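PDB 3ISR: transglutaminase-like enzymes, putative cysteine protease from Cytophaga hutchinsonii, which is a putative cysteine protease of the transglutaminase-like superfamily, inferred to hydrolyse peptide bonds although its substrates are not established. Local coordinates for residues E219-G223 with G224-I228; I139-V142 with Y143-V146; T150-I153 with Y154-E158. All coordinates share one frame; numbering follows the deposited sequence.

Interaction 1 (E219-G223 with G224-I228)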
ATOM      1  N   GLU B 219      12.576  22.678  -1.971  1.00 14.84           N
ATOM      2  CA  GLU B 219      12.357  24.112  -1.931  1.00 14.99           C
ATOM      3  C   GLU B 219      10.868  24.349  -1.941  1.00 14.75           C
ATOM      4  O   GLU B 219      10.135  23.607  -2.577  1.00 14.45           O
ATOM      5  CB  GLU B 219      13.009  24.799  -3.134  1.00 15.74           C
ATOM      6  CG  GLU B 219      14.556  24.679  -3.160  1.00 17.65           C
ATOM      7  CD  GLU B 219      15.151  25.211  -4.459  1.00 21.20           C
ATOM      8  OE1 GLU B 219      14.653  24.830  -5.539  1.00 23.44           O
ATOM      9  OE2 GLU B 219      16.120  26.007  -4.412  1.00 22.64           O
ATOM     10  N   ALA B 220      10.422  25.321  -1.157  1.00 14.12           N
ATOM     11  CA  ALA B 220       9.016  25.700  -1.127  1.00 14.31           C
ATOM     12  C   ALA B 220       8.893  27.101  -1.683  1.00 14.30           C
ATOM     13  O   ALA B 220       9.763  27.943  -1.444  1.00 14.35           O
ATOM     14  CB  ALA B 220       8.473  25.656   0.301  1.00 15.19           C
ATOM     15  N   TYR B 221       7.792  27.376  -2.374  1.00 14.52           N
ATOM     16  CA  TYR B 221       7.623  28.694  -2.969  1.00 15.07           C
ATOM     17  C   TYR B 221       6.856  29.557  -2.002  1.00 15.26           C
ATOM     18  O   TYR B 221       5.653  29.350  -1.792  1.00 15.23           O
ATOM     19  CB  TYR B 221       6.890  28.586  -4.298  1.00 14.93           C
ATOM     20  CG  TYR B 221       6.899  29.845  -5.123  1.00 15.82           C
ATOM     21  CD1 TYR B 221       8.020  30.187  -5.899  1.00 16.56           C
ATOM     22  CD2 TYR B 221       5.785  30.678  -5.163  1.00 14.56           C
ATOM     23  CE1 TYR B 221       8.033  31.346  -6.691  1.00 16.45           C
ATOM     24  CE2 TYR B 221       5.787  31.840  -5.969  1.00 15.70           C
ATOM     25  CZ  TYR B 221       6.911  32.150  -6.726  1.00 15.42           C
ATOM     26  OH  TYR B 221       6.919  33.284  -7.516  1.00 16.93           O
ATOM     27  N   ILE B 222       7.562  30.513  -1.405  1.00 15.23           N
ATOM     28  CA  ILE B 222       7.028  31.313  -0.313  1.00 15.78           C
ATOM     29  C   ILE B 222       7.305  32.775  -0.604  1.00 15.79           C
ATOM     30  O   ILE B 222       8.468  33.179  -0.753  1.00 14.65           O
ATOM     31  CB  ILE B 222       7.703  30.979   1.052  1.00 16.20           C
ATOM     32  CG1 ILE B 222       7.621  29.475   1.365  1.00 18.29           C
ATOM     33  CG2 ILE B 222       7.061  31.813   2.168  1.00 16.94           C
ATOM     34  CD1 ILE B 222       8.516  29.037   2.519  1.00 18.51           C
ATOM     35  N   GLY B 223       6.237  33.558  -0.690  1.00 16.37           N
ATOM     36  CA  GLY B 223       6.363  34.998  -0.928  1.00 16.54           C
ATOM     37  C   GLY B 223       7.096  35.312  -2.214  1.00 16.41           C
ATOM     38  O   GLY B 223       7.835  36.293  -2.286  1.00 16.12           O
ATOM     39  N   GLY B 224       6.901  34.483  -3.234  1.00 15.18           N
ATOM     40  CA  GLY B 224       7.478  34.770  -4.545  1.00 15.55           C
ATOM     41  C   GLY B 224       8.890  34.238  -4.773  1.00 15.23           C
ATOM     42  O   GLY B 224       9.484  34.473  -5.824  1.00 16.03           O
ATOM     43  N   ASN B 225       9.410  33.496  -3.801  1.00 14.96           N
ATOM     44  CA  ASN B 225      10.754  32.952  -3.889  1.00 15.10           C
ATOM     45  C   ASN B 225      10.774  31.488  -3.543  1.00 14.48           C
ATOM     46  O   ASN B 225      10.074  31.074  -2.631  1.00 14.32           O
ATOM     47  CB  ASN B 225      11.678  33.678  -2.912  1.00 14.77           C
ATOM     48  CG  ASN B 225      11.799  35.156  -3.226  1.00 17.27           C
ATOM     49  OD1 ASN B 225      11.410  36.002  -2.427  1.00 20.79           O
ATOM     50  ND2 ASN B 225      12.327  35.473  -4.400  1.00 15.77           N
ATOM     51  N   TRP B 226      11.625  30.722  -4.225  1.00 14.20           N
ATOM     52  CA  TRP B 226      11.874  29.328  -3.837  1.00 14.31           C
ATOM     53  C   TRP B 226      12.845  29.338  -2.652  1.00 14.78           C
ATOM     54  O   TRP B 226      13.976  29.831  -2.776  1.00 15.02           O
ATOM     55  CB  TRP B 226      12.459  28.537  -5.012  1.00 13.53           C
ATOM     56  CG  TRP B 226      11.478  28.270  -6.070  1.00 14.25           C
ATOM     57  CD1 TRP B 226      11.370  28.908  -7.275  1.00 15.80           C
ATOM     58  CD2 TRP B 226      10.414  27.299  -6.028  1.00 13.73           C
ATOM     59  NE1 TRP B 226      10.306  28.386  -7.991  1.00 15.81           N
ATOM     60  CE2 TRP B 226       9.708  27.398  -7.247  1.00 14.96           C
ATOM     61  CE3 TRP B 226      10.004  26.351  -5.078  1.00 13.57           C
ATOM     62  CZ2 TRP B 226       8.608  26.571  -7.555  1.00 16.11           C
ATOM     63  CZ3 TRP B 226       8.890  25.528  -5.379  1.00 14.86           C
ATOM     64  CH2 TRP B 226       8.211  25.653  -6.604  1.00 15.18           C
ATOM     65  N   ILE B 227      12.382  28.857  -1.498  1.00 13.77           N
ATOM     66  CA  ILE B 227      13.171  28.876  -0.287  1.00 13.22           C
ATOM     67  C   ILE B 227      13.600  27.438  -0.029  1.00 13.37           C
ATOM     68  O   ILE B 227      12.756  26.546  -0.009  1.00 12.88           O
ATOM     69  CB  ILE B 227      12.358  29.367   0.927  1.00 13.06           C
ATOM     70  CG1 ILE B 227      11.726  30.762   0.681  1.00 11.64           C
ATOM     71  CG2 ILE B 227      13.224  29.366   2.202  1.00 14.21           C
ATOM     72  CD1 ILE B 227      12.729  31.907   0.370  1.00 12.83           C
ATOM     73  N   ILE B 228      14.891  27.234   0.207  1.00 13.68           N
ATOM     74  CA  ILE B 228      15.430  25.895   0.400  1.00 14.51           C
ATOM     75  C   ILE B 228      15.304  25.374   1.833  1.00 14.82           C
ATOM     76  O   ILE B 228      15.461  26.127   2.803  1.00 14.55           O
ATOM     77  CB  ILE B 228      16.898  25.809  -0.101  1.00 15.05           C
ATOM     78  CG1 ILE B 228      17.290  24.328  -0.289  1.00 16.73           C
ATOM     79  CG2 ILE B 228      17.858  26.555   0.826  1.00 15.87           C
ATOM     80  CD1 ILE B 228      18.233  24.089  -1.453  1.00 19.29           C
TER
HETATM   81  O   HOH W   1      16.353  28.393  -3.267  1.00 24.17           O
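Gly-224 meets the phenol end of Tyr-221 at the tip of a two-residue beta hairpin, where strand 215-222 turns back into strand 225-229 through a type I' turn from Ile-222 to Asn-225. Both central residues, Gly-223 and Gly-224, have the positive phi this turn needs; at Gly-224 a side chain would also clash with the carbonyl of Gly-223. The ring of Tyr-221 reaches over the turn, CZ lying 3.5 Å from Gly-224 CA. Asn-225 then pairs with Ile-222 through backbone bonds in both directions.

Trp-226 sits opposite Tyr-221 in a non-hydrogen-bonded pair, and the edge of Tyr-221 points at the face of the indole, planes at 63°. Tyr-221 CD1 presses on the indole 3.5 Å from Trp-226 CE2, while Tyr-221 CB makes a CH-pi contact over the six-membered ring. With CG beside its own backbone N (chi1 -72°), the indole is laid across the neighbouring strand; it also makes a cation-pi contact with Arg-200. An alanine here would remove that broad surface and would probably leave the Tyr-221 ring and Arg-200 without their aromatic partner.

Ile-227 exchanges backbone bonds with Ala-220, Ile-227 N reaching Ala-220 O at 2.8 Å. It shares the opposite face with Ile-222, its CG1 4.0 Å from Ile-222 CB; Ile-222 goes on to meet helix 142-156, while Ile-227 touches Tyr-282. Ile-228 packs on CG of Glu-219, whose carboxylate makes a salt bridge with Arg-200. A water donates to Glu-219 OE2 at 2.7 Å and to Trp-226 O at 2.8 Å, joining the two strands.

Interaction 2 (I139-V142 with Y143-V146)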
ATOM      1  N   ILE B 139      -0.523  26.443  12.414  1.00 12.42           N
ATOM      2  CA  ILE B 139       0.570  27.421  12.228  1.00 12.90           C
ATOM      3  C   ILE B 139       0.174  28.516  11.223  1.00 13.15           C
ATOM      4  O   ILE B 139      -0.311  28.215  10.120  1.00 13.54           O
ATOM      5  CB  ILE B 139       1.893  26.739  11.800  1.00 12.97           C
ATOM      6  CG1 ILE B 139       2.191  25.557  12.719  1.00 12.76           C
ATOM      7  CG2 ILE B 139       3.060  27.740  11.828  1.00 13.87           C
ATOM      8  CD1 ILE B 139       3.136  24.565  12.136  1.00 13.58           C
ATOM      9  N   GLU B 140       0.422  29.771  11.601  1.00 12.89           N
ATOM     10  CA  GLU B 140      -0.227  30.941  10.990  1.00 13.00           C
ATOM     11  C   GLU B 140       0.487  31.615   9.812  1.00 12.87           C
ATOM     12  O   GLU B 140      -0.141  32.387   9.078  1.00 13.50           O
ATOM     13  CB  GLU B 140      -0.564  31.983  12.066  1.00 12.68           C
ATOM     14  N   ASN B 141       1.783  31.383   9.649  1.00 12.30           N
ATOM     15  CA  ASN B 141       2.470  31.897   8.465  1.00 12.00           C
ATOM     16  C   ASN B 141       3.209  30.814   7.679  1.00 11.94           C
ATOM     17  O   ASN B 141       3.788  29.894   8.260  1.00 11.74           O
ATOM     18  CB  ASN B 141       3.364  33.111   8.778  1.00 11.97           C
ATOM     19  CG  ASN B 141       4.750  32.732   9.295  1.00 11.66           C
ATOM     20  OD1 ASN B 141       5.002  32.790  10.494  1.00 13.38           O
ATOM     21  ND2 ASN B 141       5.659  32.384   8.391  1.00 10.80           N
ATOM     22  N   VAL B 142       3.169  30.953   6.357  1.00 11.55           N
ATOM     23  CA  VAL B 142       3.671  29.953   5.436  1.00 11.38           C
ATOM     24  C   VAL B 142       5.103  29.508   5.736  1.00 12.03           C
ATOM     25  O   VAL B 142       5.378  28.309   5.779  1.00 11.12           O
ATOM     26  CB  VAL B 142       3.529  30.415   3.962  1.00 11.19           C
ATOM     27  CG1 VAL B 142       4.048  29.358   3.016  1.00  9.41           C
ATOM     28  CG2 VAL B 142       2.060  30.743   3.641  1.00 10.28           C
ATOM     29  N   TYR B 143       6.014  30.458   5.943  1.00 13.49           N
ATOM     30  CA  TYR B 143       7.396  30.088   6.210  1.00 14.46           C
ATOM     31  C   TYR B 143       7.464  29.225   7.462  1.00 15.48           C
ATOM     32  O   TYR B 143       8.088  28.161   7.459  1.00 15.51           O
ATOM     33  CB  TYR B 143       8.308  31.308   6.368  1.00 14.88           C
ATOM     34  CG  TYR B 143       9.711  30.892   6.774  1.00 14.81           C
ATOM     35  CD1 TYR B 143      10.628  30.428   5.821  1.00 14.61           C
ATOM     36  CD2 TYR B 143      10.102  30.910   8.113  1.00 14.97           C
ATOM     37  CE1 TYR B 143      11.900  30.011   6.195  1.00 15.26           C
ATOM     38  CE2 TYR B 143      11.370  30.498   8.495  1.00 15.79           C
ATOM     39  CZ  TYR B 143      12.260  30.055   7.536  1.00 16.96           C
ATOM     40  OH  TYR B 143      13.512  29.662   7.928  1.00 18.35           O
ATOM     41  N   SER B 144       6.816  29.682   8.530  1.00 15.99           N
ATOM     42  CA  SER B 144       6.814  28.921   9.780  1.00 17.13           C
ATOM     43  C   SER B 144       6.186  27.540   9.607  1.00 17.19           C
ATOM     44  O   SER B 144       6.631  26.557  10.216  1.00 17.40           O
ATOM     45  CB  SER B 144       6.120  29.705  10.888  1.00 17.17           C
ATOM     46  OG  SER B 144       6.912  30.827  11.226  1.00 17.58           O
ATOM     47  N   LYS B 145       5.173  27.457   8.758  1.00 16.61           N
ATOM     48  CA  LYS B 145       4.587  26.177   8.464  1.00 16.54           C
ATOM     49  C   LYS B 145       5.591  25.208   7.819  1.00 15.81           C
ATOM     50  O   LYS B 145       5.701  24.060   8.241  1.00 15.13           O
ATOM     51  CB  LYS B 145       3.379  26.364   7.562  1.00 17.49           C
ATOM     52  CG  LYS B 145       2.436  25.216   7.629  1.00 18.46           C
ATOM     53  CD  LYS B 145       1.068  25.718   8.004  1.00 20.61           C
ATOM     54  CE  LYS B 145       0.329  26.219   6.819  1.00 21.28           C
ATOM     55  NZ  LYS B 145      -0.856  26.958   7.314  1.00 22.85           N
ATOM     56  N   VAL B 146       6.337  25.669   6.816  1.00 14.86           N
ATOM     57  CA  VAL B 146       7.318  24.793   6.150  1.00 14.57           C
ATOM     58  C   VAL B 146       8.470  24.432   7.082  1.00 15.00           C
ATOM     59  O   VAL B 146       8.974  23.300   7.087  1.00 14.77           O
ATOM     60  CB  VAL B 146       7.854  25.385   4.829  1.00 14.66           C
ATOM     61  CG1 VAL B 146       8.793  24.379   4.119  1.00 13.63           C
ATOM     62  CG2 VAL B 146       6.699  25.733   3.894  1.00 14.36           C
TER
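Ser-144 and Asn-141 turn their polar ends to one another at the start of helix 142-156, with Asn-141 in the N-cap position. The cap's side chain stands between its own backbone N and carbonyl carbon (chi1 84°), which swings the amide forward over the first turn, beside the amide nitrogens of Tyr-143 and Ser-144. Asparagine suits this place because its short side chain can reach the backbone at the helix start. Ser-144 OG lies beside its own backbone N and faces that amide.

Ile-139 approaches from the loop, its CG2 3.8 Å from Ser-144 CB. Lys-145 comes alongside it: CG leaves anti to the backbone N (chi1 -158°), and bends at chi2 and chi3 fold the chain back toward the loop. Its CD lies 4.0 Å from Ile-139 CB, and its NZ donates to Ile-139 O at 3.1 Å, nearly in line with the C=O bond. The long lysine thus gives an apolar shaft to the isoleucine and an ammonium to the loop backbone. The first helical bonds run from Lys-145 N to Asn-141 O, at 2.8 Å, and from Val-146 N to Val-142 O.

Val-142 and Val-146 turn their branched side chains to strand 215-222, packing on Ile-222, with Val-146 also touching Phe-218 and Ala-220. Asn-141 and Ser-144 instead meet Leu-287 of a loop, while the backbone of Val-142 is bonded to Leu-101.

Interaction 3 (T150-I153 with Y154-E158)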
ATOM      1  N   THR B 150       9.681  20.733   8.326  1.00 15.98           N
ATOM      2  CA  THR B 150      11.075  20.339   8.201  1.00 16.45           C
ATOM      3  C   THR B 150      11.584  19.847   9.546  1.00 16.80           C
ATOM      4  O   THR B 150      12.281  18.823   9.626  1.00 16.26           O
ATOM      5  CB  THR B 150      11.907  21.538   7.672  1.00 17.04           C
ATOM      6  OG1 THR B 150      11.401  21.910   6.380  1.00 18.16           O
ATOM      7  CG2 THR B 150      13.362  21.172   7.531  1.00 18.48           C
ATOM      8  N   ASP B 151      11.224  20.563  10.608  1.00 16.77           N
ATOM      9  CA  ASP B 151      11.644  20.171  11.947  1.00 17.22           C
ATOM     10  C   ASP B 151      10.930  18.885  12.399  1.00 16.78           C
ATOM     11  O   ASP B 151      11.558  18.002  13.003  1.00 16.47           O
ATOM     12  CB  ASP B 151      11.436  21.319  12.952  1.00 17.65           C
ATOM     13  CG  ASP B 151      12.411  22.493  12.729  1.00 19.90           C
ATOM     14  OD1 ASP B 151      13.430  22.325  11.998  1.00 20.59           O
ATOM     15  OD2 ASP B 151      12.156  23.593  13.292  1.00 18.83           O
ATOM     16  N   TRP B 152       9.636  18.763  12.101  1.00 16.54           N
ATOM     17  CA  TRP B 152       8.919  17.529  12.433  1.00 16.53           C
ATOM     18  C   TRP B 152       9.608  16.310  11.786  1.00 16.00           C
ATOM     19  O   TRP B 152       9.833  15.312  12.444  1.00 16.10           O
ATOM     20  CB  TRP B 152       7.435  17.595  12.029  1.00 16.61           C
ATOM     21  CG  TRP B 152       6.677  16.391  12.508  1.00 16.91           C
ATOM     22  CD1 TRP B 152       6.016  16.251  13.691  1.00 16.33           C
ATOM     23  CD2 TRP B 152       6.556  15.129  11.825  1.00 16.67           C
ATOM     24  NE1 TRP B 152       5.471  14.989  13.781  1.00 15.49           N
ATOM     25  CE2 TRP B 152       5.801  14.277  12.655  1.00 15.99           C
ATOM     26  CE3 TRP B 152       7.018  14.644  10.592  1.00 15.88           C
ATOM     27  CZ2 TRP B 152       5.476  12.961  12.285  1.00 17.13           C
ATOM     28  CZ3 TRP B 152       6.705  13.329  10.225  1.00 16.46           C
ATOM     29  CH2 TRP B 152       5.947  12.503  11.078  1.00 15.90           C
ATOM     30  N   ILE B 153       9.966  16.413  10.507  1.00 15.44           N
ATOM     31  CA  ILE B 153      10.613  15.302   9.809  1.00 15.03           C
ATOM     32  C   ILE B 153      11.949  14.961  10.477  1.00 15.61           C
ATOM     33  O   ILE B 153      12.248  13.795  10.728  1.00 15.06           O
ATOM     34  CB  ILE B 153      10.807  15.611   8.309  1.00 14.42           C
ATOM     35  CG1 ILE B 153       9.435  15.742   7.632  1.00 15.20           C
ATOM     36  CG2 ILE B 153      11.649  14.518   7.627  1.00 13.94           C
ATOM     37  CD1 ILE B 153       9.481  16.340   6.212  1.00 18.18           C
ATOM     38  N   TYR B 154      12.743  15.981  10.774  1.00 14.94           N
ATOM     39  CA  TYR B 154      14.041  15.725  11.408  1.00 14.79           C
ATOM     40  C   TYR B 154      13.873  14.973  12.733  1.00 15.36           C
ATOM     41  O   TYR B 154      14.639  14.031  13.046  1.00 15.00           O
ATOM     42  CB  TYR B 154      14.828  17.027  11.639  1.00 14.60           C
ATOM     43  CG  TYR B 154      16.101  16.734  12.387  1.00 13.43           C
ATOM     44  CD1 TYR B 154      17.189  16.135  11.744  1.00 13.16           C
ATOM     45  CD2 TYR B 154      16.195  16.986  13.748  1.00 15.79           C
ATOM     46  CE1 TYR B 154      18.342  15.806  12.436  1.00 14.50           C
ATOM     47  CE2 TYR B 154      17.364  16.671  14.456  1.00 17.31           C
ATOM     48  CZ  TYR B 154      18.425  16.083  13.787  1.00 17.15           C
ATOM     49  OH  TYR B 154      19.577  15.772  14.471  1.00 18.27           O
ATOM     50  N   ASN B 155      12.869  15.398  13.500  1.00 15.07           N
ATOM     51  CA  ASN B 155      12.624  14.855  14.827  1.00 15.85           C
ATOM     52  C   ASN B 155      11.878  13.520  14.860  1.00 15.67           C
ATOM     53  O   ASN B 155      11.896  12.831  15.873  1.00 15.45           O
ATOM     54  CB  ASN B 155      11.901  15.896  15.696  1.00 15.97           C
ATOM     55  CG  ASN B 155      12.790  17.076  16.053  1.00 17.07           C
ATOM     56  OD1 ASN B 155      12.375  18.228  15.958  1.00 19.85           O
ATOM     57  ND2 ASN B 155      14.012  16.791  16.471  1.00 15.88           N
ATOM     58  N   ASN B 156      11.239  13.135  13.755  1.00 15.19           N
ATOM     59  CA  ASN B 156      10.351  11.983  13.795  1.00 14.85           C
ATOM     60  C   ASN B 156      10.642  10.906  12.758  1.00 14.77           C
ATOM     61  O   ASN B 156       9.948   9.897  12.719  1.00 15.00           O
ATOM     62  CB  ASN B 156       8.894  12.440  13.704  1.00 14.72           C
ATOM     63  CG  ASN B 156       8.497  13.284  14.873  1.00 16.16           C
ATOM     64  OD1 ASN B 156       8.480  14.517  14.789  1.00 18.04           O
ATOM     65  ND2 ASN B 156       8.233  12.642  15.994  1.00 11.14           N
ATOM     66  N   VAL B 157      11.677  11.125  11.945  1.00 14.71           N
ATOM     67  CA  VAL B 157      12.108  10.179  10.924  1.00 14.60           C
ATOM     68  C   VAL B 157      13.604   9.963  11.135  1.00 15.16           C
ATOM     69  O   VAL B 157      14.387  10.923  11.178  1.00 15.61           O
ATOM     70  CB  VAL B 157      11.859  10.722   9.474  1.00 14.60           C
ATOM     71  CG1 VAL B 157      12.362   9.721   8.422  1.00 14.62           C
ATOM     72  CG2 VAL B 157      10.358  11.036   9.237  1.00 13.76           C
ATOM     73  N   GLU B 158      14.001   8.704  11.273  1.00 15.76           N
ATOM     74  CA  GLU B 158      15.405   8.363  11.514  1.00 16.51           C
ATOM     75  C   GLU B 158      16.182   8.353  10.222  1.00 15.82           C
ATOM     76  O   GLU B 158      15.700   7.836   9.221  1.00 14.85           O
ATOM     77  CB  GLU B 158      15.506   6.980  12.135  1.00 17.27           C
ATOM     78  CG  GLU B 158      14.647   6.844  13.362  1.00 22.20           C
ATOM     79  CD  GLU B 158      15.102   5.738  14.279  1.00 26.89           C
ATOM     80  OE1 GLU B 158      16.052   4.999  13.933  1.00 30.31           O
ATOM     81  OE2 GLU B 158      14.498   5.616  15.359  1.00 31.22           O
TER
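Asn-156 lies flat over one face of the Trp-152 indole, one helical turn further along the chain. Its CB stands above the six-membered ring, 3.7 Å from the centroid and 12° off the ring normal, making a CH-pi contact. The amide continues over the indole, its plane 25° from that of the ring, so the two groups are stacked although the side chains as wholes cross at about a right angle. Trp-152 has CG anti to its backbone N (chi1 -174°), which brings the indole along the helix toward the residue it packs on. The short side chain of asparagine keeps both CB and the amide close enough to the backbone to lie over the indole four residues back.

Beside this pair, Ile-153 and Val-157 run side by side and point the same way, Ile-153 CG2 being 4.0 Å from Val-157 CG2. Val-157 CG2 also lies 4.4 Å from Trp-152 CZ3, so the valine touches both of the larger side chains.

All of this occurs at the C-terminal end of helix 142-156. Regular backbone bonds still link Tyr-154 N to Thr-150 O and Asn-155 N to Asp-151 O, but Ile-153 O receives two donors from the same face of its plane: Asn-156 N at 3.3 Å and Val-157 N at 3.0 Å. Val-157 then leaves helical geometry and the chain enters strand 158-159.

Further out, Ile-153 and Val-157 press on Phe-184 and Leu-187 of helix 181-194, a buried setting suited to branched aliphatic residues. Trp-152 rests on Ile-174 and Arg-177, and Arg-177 NH1 also bonds to Asn-156 O. Asp-151 OD1 forms a salt bridge with Arg-233; at the helix end Asn-156 packs on Glu-135 of the second subunit.

Interactions 2 and 3 occupy opposite ends of helix 142-156, with centres about 16 Å apart; interaction 1 is the hairpin against which the first of those ends rests. Interactions 1 and 2 touch directly by apolar packing, Ile-222 CD1 lying 4.0 Å from Tyr-143 CA, whereas interaction 3 does not touch the hairpin and faces helix 181-194 instead. All three mix buried and more open residues: each turns aliphatic side chains inward, while the glycine turn of 1 and Tyr-154 and Asn-155 of 3 are exposed. Paired strands and aromatic rings dominate 1, the N-cap position and a lysine-to-loop bond mark 2, and an amide-indole stack dominates 3, which alone lies beside the second subunit.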